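PDB 3Q87: putative uncharacterized protein ECU08_1170 from Encephalitozoon cuniculi, which probably activates the Mtq2 methyltransferase that modifies the translation termination factor eRF1, acting as its zinc-binding Trm112 partner. Local coordinates for residues 7-12 / 116-121; 16-21 / 102-107; 25-30 / 58-63; 93-98 / 109-114. One frame throughout, in Å; residues are numbered along the deposited sequence.

Contacts 1 and 2 share the zinc ion: Cys11 of 7-12 and Cys102 and Cys105 of 102-107 bind it, and Cys14 completes the site. Their centres lie 10 Å apart, and Cys11 SG is 3.7 Å from Cys105 SG. Contact 4 adjoins contact 1 through neighbouring strands 108-112 and 115-117, with Glu117 N 2.9 Å from Pro110 O; its Pro110 side chain is about 13 Å from the zinc. Contact 3, centred 21 Å from contact 2, lies away from the metal but meets contact 4 through the two-stranded sheet 26-29/93-96, where Glu28 N is 2.9 Å from Asp94 O. Contact 1 also borders the methyltransferase chain.

Contact 1: 7-12 / 116-121; sequences GLLKCK and VETVDT. With ZN (zinc ion), chain C.
The contact lies beside the four-cysteine zinc site, where the loop carrying Cys11 comes near the end of strand 115-117, the outermost of this chain's sheet, and the loop after it. Lys12 makes the polar link. Its CG sits between the backbone N and the carbonyl carbon (chi1 73°), and the extended chain beyond CG carries NZ across the 8.0 Å between Lys12 CA and Thr118 CA. Lys12 NZ donates to Thr118 O at 2.7 Å, lying in the carbonyl plane with a C=O...N angle of 149°. A weak second bond runs from Lys12 NZ to Val119 O at 3.4 Å. One water accepts from Lys12 NZ at 3.0 Å, donates to Val119 O and also bonds Thr121 OG1. The Lys12 and Thr121 side chains reach toward each other, Lys12 CE 3.9 Å from Thr121 CG2. The apolar end is thinner: Leu9 CD1 and Val116 CG1 approach to 4.1 Å, with Leu100 touching both residues. One residue before Lys12, Cys11 SG binds zinc at 2.4 Å. Thr118 OG1 bonds Arg67 O of the methyltransferase chain, and Val116 and Glu117 pair in parallel with a strand of that chain. The lysine thus joins a metal-binding loop to a loop at the subunit interface, and its ammonium group is solvated by the Thr118 carbonyl, a water and, weakly, the Val119 carbonyl, which probably favours the protonated form.

Contact 2: 16-21 / 102-107; sequences FMTKLI and CDMCGL. With ZN (zinc ion), chain C.
Cys102 opens the contact opposite Leu20, with which it forms an antiparallel non-hydrogen-bonded pair, CA to CA 4.5 Å. The Leu20 methyl CD2 lies 3.7 Å from Cys102 CA. With SG anti to the backbone N (chi1 173°), Cys102 reaches the zinc at 2.3 Å from SG, and the same sulfur has Thr18 OG1 3.2 Å away. Asp103 is gripped by Lys19 through two bonds. Asp103 N donates to Lys19 O at 2.9 Å, nearly in line with the carbonyl (166°), while its side chain returns to the same residue: Lys19 N donates to Asp103 OD1 at 3.1 Å, approaching from above the carboxylate plane, 58° out of it. Asp103 OD2 lies against the lysine's CB and CD, the two side chains meeting at a slant, whereas Lys19 NZ finds its salt-bridge partner in Glu51. Met104 follows, bent at chi2 and chi3; its CG presses on Thr18 CG2 at 3.4 Å, a tight carbon contact, and its side chain crosses that of Phe16 at about a right angle. Cys105 contributes the next zinc ligand, and its N donates to Cys102 SG. The turn closes as Gly106 N bonds Cys102 O, and Leu107 N donates to Cys105 SG. Backbone N-H groups pointing at the thiolates of a CxxC turn are characteristic of a zinc knuckle, here half of the Cys4 site in a zinc beta-ribbon protein.

Contact 3: 25-30 / 58-63; sequences EKAESN and NSLRDF
Phe63 lays one side of its ring along strand 26-29, which pairs with strand 93-96. The phenyl group leaves the backbone with CG anti to N (chi1 171°), and chi2 of 84° turns the ring roughly perpendicular to the CA-CB-CG plane. In this setting CD1, CE1 and CZ follow the strand in order. Phe63 CD1 touches the Ala27 methyl CB at 3.8 Å, Phe63 CE1 lies 3.3 Å from Ala27 O in an oblique approach, and Phe63 CZ reaches Ser29. There the ring presents its edge: Ser29 N lies near the ring plane, 3.8 Å from Phe63 CZ, and the Ser29 CB methylene adds a contact with the same CZ at 4.1 Å. Glu28 takes part through its backbone carbonyl carbon, while its side chain starts away from the turn, and Glu28 OE2 forms a long salt bridge with Lys26 NZ, weak as a hydrogen bond.

Leu60 supplies the second apolar group. Its CG stands anti to the carbonyl carbon (chi1 -69°), and from there CD2 reaches Ala27 CB at 4.1 Å, so the small methyl touches both Leu60 and Phe63. The two larger side chains are brought to one strand by a type I turn from Leu60 to Phe63, which follows helix 42-59 and is closed by Phe63 N donating to Leu60 O at 2.8 Å. Ile93 of the partner strand also touches Phe63. The helix end has a polar tie elsewhere, from Ser59 OG to Leu22 O. Between the two segments there is no hydrogen bond, which implies that apolar packing and ring-backbone contact, not directional bonding, join them.

Contact 4: 93-98 / 109-114; sequences IDVVEG and YPIKGS
Asp94 holds CG anti to its own N (chi1 -179°), and Ser114 turns OG to stand opposite its carbonyl carbon (chi1 -54°); these settings bring hydroxyl and carboxylate together. Ser114 OG donates to Asp94 OD2 at 2.7 Å, on the syn side and 17° out of the carboxylate plane. The other oxygen, Asp94 OD1, accepts from Met1 N. Gly113 N donates to Glu97 OE2 at 3.1 Å from well above the carboxylate plane. Ser114 N adds a nearly straight bond to Val96 O at 2.9 Å, in plane and on a lone pair. Between these polar points the chain leaves strand 93-96 with a classic beta bulge, Val96 and Glu97 both facing Lys26, and turns a corner at Glu97 into the antiparallel four-stranded sheet. There Gly98 and Ile111 form a hydrogen-bonded pair: Gly98 N donates to Ile111 O at 3.0 Å, and Ile111 N to Gly98 O at 2.8 Å. Near the corner, Val95 CG1 meets Ile111 CG2 at 4.1 Å, their side chains crossing at about a right angle, with Leu22 and Leu100 also packed on Ile111.

Contact 1: 7-12 / 116-121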
loop_
_atom_site.group_PDB
_atom_site.type_symbol
_atom_site.label_atom_id
_atom_site.label_comp_id
_atom_site.label_asym_id
_atom_site.label_seq_id
_atom_site.Cartn_x
_atom_site.Cartn_y
_atom_site.Cartn_z
ATOM N N GLY A 7 2.864 -3.283 -10.165
ATOM C CA GLY A 7 4.175 -3.598 -9.625
ATOM C C GLY A 7 4.169 -3.896 -8.128
ATOM O O GLY A 7 5.158 -4.376 -7.575
ATOM N N LEU A 8 3.052 -3.614 -7.468
ATOM C CA LEU A 8 3.000 -3.617 -6.005
ATOM C C LEU A 8 2.056 -4.667 -5.430
ATOM O O LEU A 8 2.142 -5.027 -4.254
ATOM C CB LEU A 8 2.565 -2.233 -5.506
ATOM C CG LEU A 8 3.688 -1.193 -5.505
ATOM C CD1 LEU A 8 3.187 0.181 -5.869
ATOM C CD2 LEU A 8 4.373 -1.176 -4.149
ATOM N N LEU A 9 1.132 -5.146 -6.248
ATOM C CA LEU A 9 0.129 -6.075 -5.755
ATOM C C LEU A 9 0.560 -7.500 -6.046
ATOM O O LEU A 9 1.290 -7.738 -6.988
ATOM C CB LEU A 9 -1.224 -5.794 -6.398
ATOM C CG LEU A 9 -2.043 -4.582 -5.935
ATOM C CD1 LEU A 9 -3.097 -4.227 -6.963
ATOM C CD2 LEU A 9 -2.694 -4.861 -4.596
ATOM N N LYS A 10 0.104 -8.443 -5.239
ATOM C CA LYS A 10 0.362 -9.848 -5.518
ATOM C C LYS A 10 -0.819 -10.700 -5.075
ATOM O O LYS A 10 -1.647 -10.264 -4.268
ATOM C CB LYS A 10 1.631 -10.319 -4.809
ATOM C CG LYS A 10 1.498 -10.444 -3.284
ATOM C CD LYS A 10 2.777 -10.999 -2.671
ATOM C CE LYS A 10 2.632 -11.293 -1.185
ATOM N NZ LYS A 10 1.857 -12.536 -0.941
ATOM N N CYS A 11 -0.897 -11.913 -5.609
ATOM C CA CYS A 11 -1.918 -12.851 -5.184
ATOM C C CYS A 11 -1.679 -13.204 -3.734
ATOM O O CYS A 11 -0.549 -13.484 -3.322
ATOM C CB CYS A 11 -1.895 -14.121 -6.030
ATOM S SG CYS A 11 -3.003 -15.382 -5.387
ATOM N N LYS A 12 -2.738 -13.187 -2.946
ATOM C CA LYS A 12 -2.565 -13.354 -1.512
ATOM C C LYS A 12 -2.567 -14.832 -1.120
ATOM O O LYS A 12 -2.359 -15.170 0.043
ATOM C CB LYS A 12 -3.650 -12.595 -0.756
ATOM C CG LYS A 12 -5.025 -13.244 -0.852
ATOM C CD LYS A 12 -6.029 -12.527 0.021
ATOM C CE LYS A 12 -7.430 -13.068 -0.211
ATOM N NZ LYS A 12 -8.413 -12.309 0.617
ATOM N N VAL A 116 -9.106 -1.308 -5.252
ATOM C CA VAL A 116 -8.799 -2.728 -5.436
ATOM C C VAL A 116 -9.222 -3.530 -4.205
ATOM O O VAL A 116 -8.798 -3.269 -3.081
ATOM C CB VAL A 116 -7.315 -2.985 -5.707
ATOM C CG1 VAL A 116 -7.064 -4.498 -5.936
ATOM C CG2 VAL A 116 -6.832 -2.153 -6.907
ATOM N N GLU A 117 -10.069 -4.510 -4.439
ATOM C CA GLU A 117 -10.694 -5.243 -3.375
ATOM C C GLU A 117 -9.994 -6.588 -3.215
ATOM O O GLU A 117 -10.186 -7.483 -4.022
ATOM C CB GLU A 117 -12.167 -5.436 -3.723
ATOM C CG GLU A 117 -12.834 -6.512 -2.908
ATOM C CD GLU A 117 -13.010 -6.082 -1.470
ATOM O OE1 GLU A 117 -13.740 -5.097 -1.223
ATOM O OE2 GLU A 117 -12.407 -6.721 -0.588
ATOM N N THR A 118 -9.179 -6.739 -2.181
ATOM C CA THR A 118 -8.432 -7.988 -2.034
ATOM C C THR A 118 -8.928 -8.856 -0.881
ATOM O O THR A 118 -8.341 -9.894 -0.568
ATOM C CB THR A 118 -6.917 -7.732 -1.867
ATOM O OG1 THR A 118 -6.637 -7.266 -0.533
ATOM C CG2 THR A 118 -6.409 -6.709 -2.930
ATOM N N VAL A 119 -9.997 -8.424 -0.235
ATOM C CA VAL A 119 -10.520 -9.151 0.914
ATOM C C VAL A 119 -11.666 -10.026 0.447
ATOM O O VAL A 119 -11.647 -11.223 0.658
ATOM C CB VAL A 119 -11.012 -8.205 2.040
ATOM C CG1 VAL A 119 -11.552 -9.014 3.233
ATOM C CG2 VAL A 119 -9.887 -7.286 2.490
ATOM N N ASP A 120 -12.656 -9.419 -0.204
ATOM C CA ASP A 120 -13.797 -10.164 -0.725
ATOM C C ASP A 120 -13.517 -10.589 -2.163
ATOM O O ASP A 120 -13.848 -9.888 -3.120
ATOM C CB ASP A 120 -15.083 -9.341 -0.629
ATOM C CG ASP A 120 -15.466 -9.025 0.816
ATOM O OD1 ASP A 120 -15.175 -9.849 1.710
ATOM O OD2 ASP A 120 -16.061 -7.950 1.060
ATOM N N THR A 121 -12.881 -11.741 -2.296
ATOM C CA THR A 121 -12.389 -12.200 -3.580
ATOM C C THR A 121 -13.378 -13.117 -4.301
ATOM O O THR A 121 -14.368 -13.562 -3.730
ATOM C CB THR A 121 -11.068 -12.934 -3.410
ATOM O OG1 THR A 121 -11.219 -13.961 -2.419
ATOM C CG2 THR A 121 -9.990 -11.968 -2.967
HETATM ZN ZN ZN C . -2.733 -17.025 -7.053
HETATM O O HOH W 1 -10.784 -14.113 0.118
#

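Contact 2: 16-21 / 102-107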
loop_
_atom_site.group_PDB
_atom_site.type_symbol
_atom_site.label_atom_id
_atom_site.label_comp_id
_atom_site.label_asym_id
_atom_site.label_seq_id
_atom_site.Cartn_x
_atom_site.Cartn_y
_atom_site.Cartn_z
ATOM N N PHE A 16 4.301 -17.551 -4.034
ATOM C CA PHE A 16 5.356 -17.087 -4.925
ATOM C C PHE A 16 4.738 -16.035 -5.827
ATOM O O PHE A 16 3.518 -15.991 -5.968
ATOM C CB PHE A 16 5.883 -18.245 -5.771
ATOM C CG PHE A 16 4.791 -19.078 -6.401
ATOM C CD1 PHE A 16 4.537 -19.005 -7.763
ATOM C CD2 PHE A 16 4.009 -19.921 -5.625
ATOM C CE1 PHE A 16 3.523 -19.760 -8.340
ATOM C CE2 PHE A 16 2.999 -20.679 -6.189
ATOM C CZ PHE A 16 2.756 -20.603 -7.552
ATOM N N MET A 17 5.567 -15.188 -6.427
ATOM C CA MET A 17 5.068 -14.210 -7.392
ATOM C C MET A 17 4.396 -14.901 -8.566
ATOM O O MET A 17 4.874 -15.918 -9.060
ATOM C CB MET A 17 6.194 -13.320 -7.935
ATOM C CG MET A 17 6.566 -12.115 -7.077
ATOM S SD MET A 17 5.199 -10.993 -6.710
ATOM C CE MET A 17 4.757 -11.599 -5.094
ATOM N N THR A 18 3.283 -14.326 -8.999
ATOM C CA THR A 18 2.566 -14.748 -10.179
ATOM C C THR A 18 2.200 -13.459 -10.913
ATOM O O THR A 18 2.488 -12.370 -10.422
ATOM C CB THR A 18 1.269 -15.461 -9.800
ATOM O OG1 THR A 18 0.429 -14.545 -9.102
ATOM C CG2 THR A 18 1.546 -16.661 -8.885
ATOM N N LYS A 19 1.557 -13.572 -12.066
ATOM C CA LYS A 19 1.141 -12.390 -12.821
ATOM C C LYS A 19 -0.324 -12.090 -12.564
ATOM O O LYS A 19 -1.162 -12.972 -12.711
ATOM C CB LYS A 19 1.334 -12.628 -14.316
ATOM C CG LYS A 19 2.750 -12.953 -14.721
ATOM C CD LYS A 19 2.767 -13.577 -16.112
ATOM C CE LYS A 19 4.033 -14.395 -16.360
ATOM N NZ LYS A 19 3.954 -15.136 -17.651
ATOM N N LEU A 20 -0.639 -10.858 -12.174
ATOM C CA LEU A 20 -2.035 -10.460 -12.029
ATOM C C LEU A 20 -2.498 -9.870 -13.347
ATOM O O LEU A 20 -1.913 -8.907 -13.824
ATOM C CB LEU A 20 -2.209 -9.441 -10.899
ATOM C CG LEU A 20 -1.718 -9.922 -9.520
ATOM C CD1 LEU A 20 -2.012 -8.896 -8.417
ATOM C CD2 LEU A 20 -2.318 -11.287 -9.192
ATOM N N ILE A 21 -3.539 -10.448 -13.937
ATOM C CA ILE A 21 -4.028 -9.980 -15.236
ATOM C C ILE A 21 -5.240 -9.079 -15.079
ATOM O O ILE A 21 -6.187 -9.412 -14.379
ATOM C CB ILE A 21 -4.380 -11.152 -16.180
ATOM C CG1 ILE A 21 -3.212 -12.138 -16.270
ATOM C CG2 ILE A 21 -4.734 -10.636 -17.573
ATOM C CD1 ILE A 21 -1.906 -11.491 -16.701
ATOM N N CYS A 102 -5.158 -13.617 -10.725
ATOM C CA CYS A 102 -3.901 -14.344 -10.612
ATOM C C CYS A 102 -3.826 -15.398 -11.704
ATOM O O CYS A 102 -4.709 -16.229 -11.808
ATOM C CB CYS A 102 -3.800 -15.046 -9.259
ATOM S SG CYS A 102 -2.325 -16.148 -9.136
ATOM N N ASP A 103 -2.774 -15.370 -12.512
ATOM C CA ASP A 103 -2.672 -16.300 -13.634
ATOM C C ASP A 103 -2.413 -17.734 -13.192
ATOM O O ASP A 103 -2.600 -18.651 -13.979
ATOM C CB ASP A 103 -1.610 -15.848 -14.645
ATOM C CG ASP A 103 -0.189 -15.928 -14.087
ATOM O OD1 ASP A 103 -0.025 -16.121 -12.864
ATOM O OD2 ASP A 103 0.773 -15.802 -14.873
ATOM N N MET A 104 -1.998 -17.935 -11.941
ATOM C CA MET A 104 -1.695 -19.283 -11.476
ATOM C C MET A 104 -2.862 -19.977 -10.776
ATOM O O MET A 104 -3.132 -21.151 -11.044
ATOM C CB MET A 104 -0.454 -19.307 -10.578
ATOM C CG MET A 104 0.835 -18.923 -11.306
ATOM S SD MET A 104 1.371 -20.145 -12.528
ATOM C CE MET A 104 1.469 -21.593 -11.470
ATOM N N CYS A 105 -3.547 -19.275 -9.876
ATOM C CA CYS A 105 -4.631 -19.914 -9.135
ATOM C C CYS A 105 -6.002 -19.366 -9.515
ATOM O O CYS A 105 -7.014 -19.865 -9.038
ATOM C CB CYS A 105 -4.417 -19.767 -7.634
ATOM S SG CYS A 105 -4.810 -18.100 -7.063
ATOM N N GLY A 106 -6.038 -18.349 -10.377
ATOM C CA GLY A 106 -7.305 -17.763 -10.800
ATOM C C GLY A 106 -8.048 -16.891 -9.787
ATOM O O GLY A 106 -9.154 -16.448 -10.052
ATOM N N LEU A 107 -7.465 -16.663 -8.616
ATOM C CA LEU A 107 -8.060 -15.743 -7.643
ATOM C C LEU A 107 -8.318 -14.366 -8.273
ATOM O O LEU A 107 -7.479 -13.835 -9.005
ATOM C CB LEU A 107 -7.141 -15.583 -6.435
ATOM C CG LEU A 107 -7.689 -14.763 -5.265
ATOM C CD1 LEU A 107 -8.726 -15.587 -4.517
ATOM C CD2 LEU A 107 -6.573 -14.343 -4.326
HETATM ZN ZN ZN C . -2.733 -17.025 -7.053
#

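Contact 3: 25-30 / 58-63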
loop_
_atom_site.group_PDB
_atom_site.type_symbol
_atom_site.label_atom_id
_atom_site.label_comp_id
_atom_site.label_asym_id
_atom_site.label_seq_id
_atom_site.Cartn_x
_atom_site.Cartn_y
_atom_site.Cartn_z
ATOM N N GLU A 25 -13.499 -3.041 -17.140
ATOM C CA GLU A 25 -14.823 -2.640 -17.591
ATOM C C GLU A 25 -14.823 -1.156 -17.958
ATOM O O GLU A 25 -15.193 -0.781 -19.070
ATOM C CB GLU A 25 -15.899 -2.944 -16.553
ATOM C CG GLU A 25 -17.313 -2.886 -17.121
ATOM C CD GLU A 25 -17.487 -3.769 -18.357
ATOM O OE1 GLU A 25 -17.359 -5.010 -18.229
ATOM O OE2 GLU A 25 -17.756 -3.225 -19.457
ATOM N N LYS A 26 -14.397 -0.298 -17.041
ATOM C CA LYS A 26 -14.239 1.096 -17.424
ATOM C C LYS A 26 -13.048 1.807 -16.789
ATOM O O LYS A 26 -12.695 1.561 -15.631
ATOM C CB LYS A 26 -15.538 1.880 -17.231
ATOM C CG LYS A 26 -15.966 2.068 -15.809
ATOM C CD LYS A 26 -16.906 3.262 -15.691
ATOM C CE LYS A 26 -16.254 4.556 -16.183
ATOM N NZ LYS A 26 -16.909 5.772 -15.591
ATOM N N ALA A 27 -12.438 2.686 -17.581
ATOM C CA ALA A 27 -11.236 3.407 -17.195
ATOM C C ALA A 27 -11.340 4.862 -17.619
ATOM O O ALA A 27 -11.918 5.161 -18.659
ATOM C CB ALA A 27 -10.022 2.775 -17.846
ATOM N N GLU A 28 -10.766 5.755 -16.819
ATOM C CA GLU A 28 -10.759 7.182 -17.120
ATOM C C GLU A 28 -9.327 7.686 -17.212
ATOM O O GLU A 28 -8.412 7.107 -16.623
ATOM C CB GLU A 28 -11.532 7.958 -16.051
ATOM C CG GLU A 28 -13.018 7.605 -16.001
ATOM C CD GLU A 28 -13.774 8.315 -14.884
ATOM O OE1 GLU A 28 -13.138 8.703 -13.879
ATOM O OE2 GLU A 28 -15.010 8.473 -15.009
ATOM N N SER A 29 -9.112 8.745 -17.979
ATOM C CA SER A 29 -7.781 9.322 -18.052
ATOM C C SER A 29 -7.610 10.223 -16.835
ATOM O O SER A 29 -8.581 10.793 -16.336
ATOM C CB SER A 29 -7.577 10.100 -19.353
ATOM O OG SER A 29 -8.151 11.391 -19.263
ATOM N N ASN A 30 -6.379 10.311 -16.340
ATOM C CA ASN A 30 -6.061 11.131 -15.176
ATOM C C ASN A 30 -4.883 12.028 -15.508
ATOM O O ASN A 30 -3.948 11.605 -16.193
ATOM C CB ASN A 30 -5.710 10.262 -13.954
ATOM C CG ASN A 30 -6.915 9.955 -13.075
ATOM O OD1 ASN A 30 -8.066 10.108 -13.487
ATOM N ND2 ASN A 30 -6.650 9.514 -11.850
ATOM N N ASN A 58 -2.907 -4.742 -23.726
ATOM C CA ASN A 58 -3.982 -5.616 -24.172
ATOM C C ASN A 58 -5.252 -5.446 -23.347
ATOM O O ASN A 58 -6.348 -5.388 -23.896
ATOM C CB ASN A 58 -3.540 -7.073 -24.115
ATOM C CG ASN A 58 -4.538 -7.996 -24.752
ATOM O OD1 ASN A 58 -5.102 -7.680 -25.799
ATOM N ND2 ASN A 58 -4.769 -9.146 -24.130
ATOM N N SER A 59 -5.101 -5.377 -22.025
ATOM C CA SER A 59 -6.246 -5.197 -21.144
ATOM C C SER A 59 -6.968 -3.878 -21.408
ATOM O O SER A 59 -8.190 -3.776 -21.232
ATOM C CB SER A 59 -5.802 -5.258 -19.674
ATOM O OG SER A 59 -5.314 -6.547 -19.342
ATOM N N LEU A 60 -6.221 -2.866 -21.824
ATOM C CA LEU A 60 -6.812 -1.544 -21.997
ATOM C C LEU A 60 -7.007 -1.150 -23.461
ATOM O O LEU A 60 -7.153 0.030 -23.770
ATOM C CB LEU A 60 -5.967 -0.496 -21.284
ATOM C CG LEU A 60 -5.993 -0.587 -19.761
ATOM C CD1 LEU A 60 -4.762 0.076 -19.180
ATOM C CD2 LEU A 60 -7.274 0.050 -19.221
ATOM N N ARG A 61 -7.040 -2.135 -24.351
ATOM C CA ARG A 61 -7.108 -1.859 -25.792
ATOM C C ARG A 61 -8.371 -1.097 -26.219
ATOM O O ARG A 61 -8.354 -0.356 -27.206
ATOM C CB ARG A 61 -6.932 -3.146 -26.609
ATOM C CG ARG A 61 -8.063 -4.143 -26.452
ATOM C CD ARG A 61 -7.738 -5.458 -27.138
ATOM N NE ARG A 61 -8.830 -6.417 -27.003
ATOM C CZ ARG A 61 -8.983 -7.239 -25.967
ATOM N NH1 ARG A 61 -8.109 -7.223 -24.967
ATOM N NH2 ARG A 61 -10.010 -8.078 -25.929
ATOM N N ASP A 62 -9.452 -1.267 -25.467
ATOM C CA ASP A 62 -10.681 -0.521 -25.709
ATOM C C ASP A 62 -10.707 0.842 -24.999
ATOM O O ASP A 62 -11.717 1.548 -25.020
ATOM C CB ASP A 62 -11.896 -1.351 -25.303
ATOM C CG ASP A 62 -12.199 -2.456 -26.292
ATOM O OD1 ASP A 62 -13.195 -3.188 -26.085
ATOM O OD2 ASP A 62 -11.438 -2.590 -27.279
ATOM N N PHE A 63 -9.601 1.208 -24.364
ATOM C CA PHE A 63 -9.485 2.533 -23.770
ATOM C C PHE A 63 -8.535 3.404 -24.583
ATOM O O PHE A 63 -7.367 3.072 -24.754
ATOM C CB PHE A 63 -9.002 2.442 -22.327
ATOM C CG PHE A 63 -8.663 3.774 -21.718
ATOM C CD1 PHE A 63 -9.656 4.568 -21.158
ATOM C CD2 PHE A 63 -7.353 4.229 -21.695
ATOM C CE1 PHE A 63 -9.349 5.794 -20.584
ATOM C CE2 PHE A 63 -7.037 5.451 -21.122
ATOM C CZ PHE A 63 -8.037 6.234 -20.564
#

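Contact 4: 93-98 / 109-114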
loop_
_atom_site.group_PDB
_atom_site.type_symbol
_atom_site.label_atom_id
_atom_site.label_comp_id
_atom_site.label_asym_id
_atom_site.label_seq_id
_atom_site.Cartn_x
_atom_site.Cartn_y
_atom_site.Cartn_z
ATOM N N ILE A 93 -3.660 6.730 -16.139
ATOM C CA ILE A 93 -4.922 6.031 -16.332
ATOM C C ILE A 93 -5.427 5.500 -15.007
ATOM O O ILE A 93 -4.647 5.024 -14.191
ATOM C CB ILE A 93 -4.762 4.827 -17.270
ATOM C CG1 ILE A 93 -4.221 5.268 -18.631
ATOM C CG2 ILE A 93 -6.092 4.101 -17.422
ATOM C CD1 ILE A 93 -3.946 4.109 -19.575
ATOM N N ASP A 94 -6.738 5.546 -14.816
ATOM C CA ASP A 94 -7.346 4.989 -13.624
ATOM C C ASP A 94 -8.467 4.016 -13.988
ATOM O O ASP A 94 -9.469 4.402 -14.600
ATOM C CB ASP A 94 -7.895 6.110 -12.744
ATOM C CG ASP A 94 -8.524 5.585 -11.472
ATOM O OD1 ASP A 94 -7.832 4.842 -10.732
ATOM O OD2 ASP A 94 -9.703 5.918 -11.210
ATOM N N VAL A 95 -8.292 2.753 -13.622
ATOM C CA VAL A 95 -9.341 1.772 -13.826
ATOM C C VAL A 95 -10.345 1.952 -12.701
ATOM O O VAL A 95 -10.005 1.772 -11.530
ATOM C CB VAL A 95 -8.792 0.321 -13.807
ATOM C CG1 VAL A 95 -9.917 -0.681 -14.013
ATOM C CG2 VAL A 95 -7.733 0.139 -14.866
ATOM N N VAL A 96 -11.575 2.328 -13.040
ATOM C CA VAL A 96 -12.578 2.512 -12.005
ATOM C C VAL A 96 -13.352 1.212 -11.792
ATOM O O VAL A 96 -13.710 0.877 -10.671
ATOM C CB VAL A 96 -13.537 3.712 -12.289
ATOM C CG1 VAL A 96 -12.765 4.909 -12.845
ATOM C CG2 VAL A 96 -14.596 3.312 -13.247
ATOM N N GLU A 97 -13.572 0.466 -12.870
ATOM C CA GLU A 97 -14.316 -0.788 -12.797
ATOM C C GLU A 97 -13.585 -1.884 -13.564
ATOM O O GLU A 97 -13.193 -1.688 -14.704
ATOM C CB GLU A 97 -15.728 -0.611 -13.360
ATOM C CG GLU A 97 -16.548 0.469 -12.663
ATOM C CD GLU A 97 -17.022 0.065 -11.270
ATOM O OE1 GLU A 97 -17.224 -1.149 -11.025
ATOM O OE2 GLU A 97 -17.202 0.972 -10.424
ATOM N N GLY A 98 -13.388 -3.029 -12.923
ATOM C CA GLY A 98 -12.680 -4.122 -13.561
ATOM C C GLY A 98 -12.269 -5.204 -12.587
ATOM O O GLY A 98 -12.914 -5.402 -11.558
ATOM N N TYR A 109 -9.392 -10.292 -7.773
ATOM C CA TYR A 109 -9.587 -9.058 -7.023
ATOM C C TYR A 109 -10.470 -8.105 -7.841
ATOM O O TYR A 109 -10.027 -7.530 -8.827
ATOM C CB TYR A 109 -8.253 -8.354 -6.769
ATOM C CG TYR A 109 -7.209 -9.068 -5.925
ATOM C CD1 TYR A 109 -7.563 -10.014 -4.974
ATOM C CD2 TYR A 109 -5.865 -8.740 -6.052
ATOM C CE1 TYR A 109 -6.607 -10.636 -4.201
ATOM C CE2 TYR A 109 -4.888 -9.358 -5.277
ATOM C CZ TYR A 109 -5.264 -10.295 -4.354
ATOM O OH TYR A 109 -4.304 -10.891 -3.589
ATOM N N PRO A 110 -11.717 -7.919 -7.426
ATOM C CA PRO A 110 -12.534 -6.941 -8.149
ATOM C C PRO A 110 -11.948 -5.543 -7.977
ATOM O O PRO A 110 -11.316 -5.251 -6.968
ATOM C CB PRO A 110 -13.891 -7.022 -7.438
ATOM C CG PRO A 110 -13.878 -8.348 -6.720
ATOM C CD PRO A 110 -12.451 -8.554 -6.321
ATOM N N ILE A 111 -12.153 -4.698 -8.975
ATOM C CA ILE A 111 -11.829 -3.289 -8.878
ATOM C C ILE A 111 -13.172 -2.578 -8.979
ATOM O O ILE A 111 -13.876 -2.712 -9.976
ATOM C CB ILE A 111 -10.875 -2.854 -10.010
ATOM C CG1 ILE A 111 -9.526 -3.581 -9.879
ATOM C CG2 ILE A 111 -10.680 -1.334 -10.017
ATOM C CD1 ILE A 111 -8.670 -3.515 -11.138
ATOM N N LYS A 112 -13.538 -1.849 -7.931
ATOM C CA LYS A 112 -14.860 -1.255 -7.831
ATOM C C LYS A 112 -14.750 0.190 -7.337
ATOM O O LYS A 112 -14.274 0.438 -6.235
ATOM C CB LYS A 112 -15.713 -2.100 -6.877
ATOM C CG LYS A 112 -17.108 -1.559 -6.619
ATOM C CD LYS A 112 -17.788 -2.353 -5.502
ATOM C CE LYS A 112 -19.032 -1.650 -4.967
ATOM N NZ LYS A 112 -19.568 -2.340 -3.754
ATOM N N GLY A 113 -15.163 1.150 -8.159
ATOM C CA GLY A 113 -14.982 2.549 -7.809
ATOM C C GLY A 113 -13.518 2.938 -7.632
ATOM O O GLY A 113 -13.182 3.709 -6.734
ATOM N N SER A 114 -12.653 2.387 -8.485
ATOM C CA SER A 114 -11.200 2.597 -8.422
ATOM C C SER A 114 -10.474 1.909 -7.257
ATOM O O SER A 114 -9.253 1.897 -7.212
ATOM C CB SER A 114 -10.869 4.085 -8.436
ATOM O OG SER A 114 -11.474 4.689 -9.562
#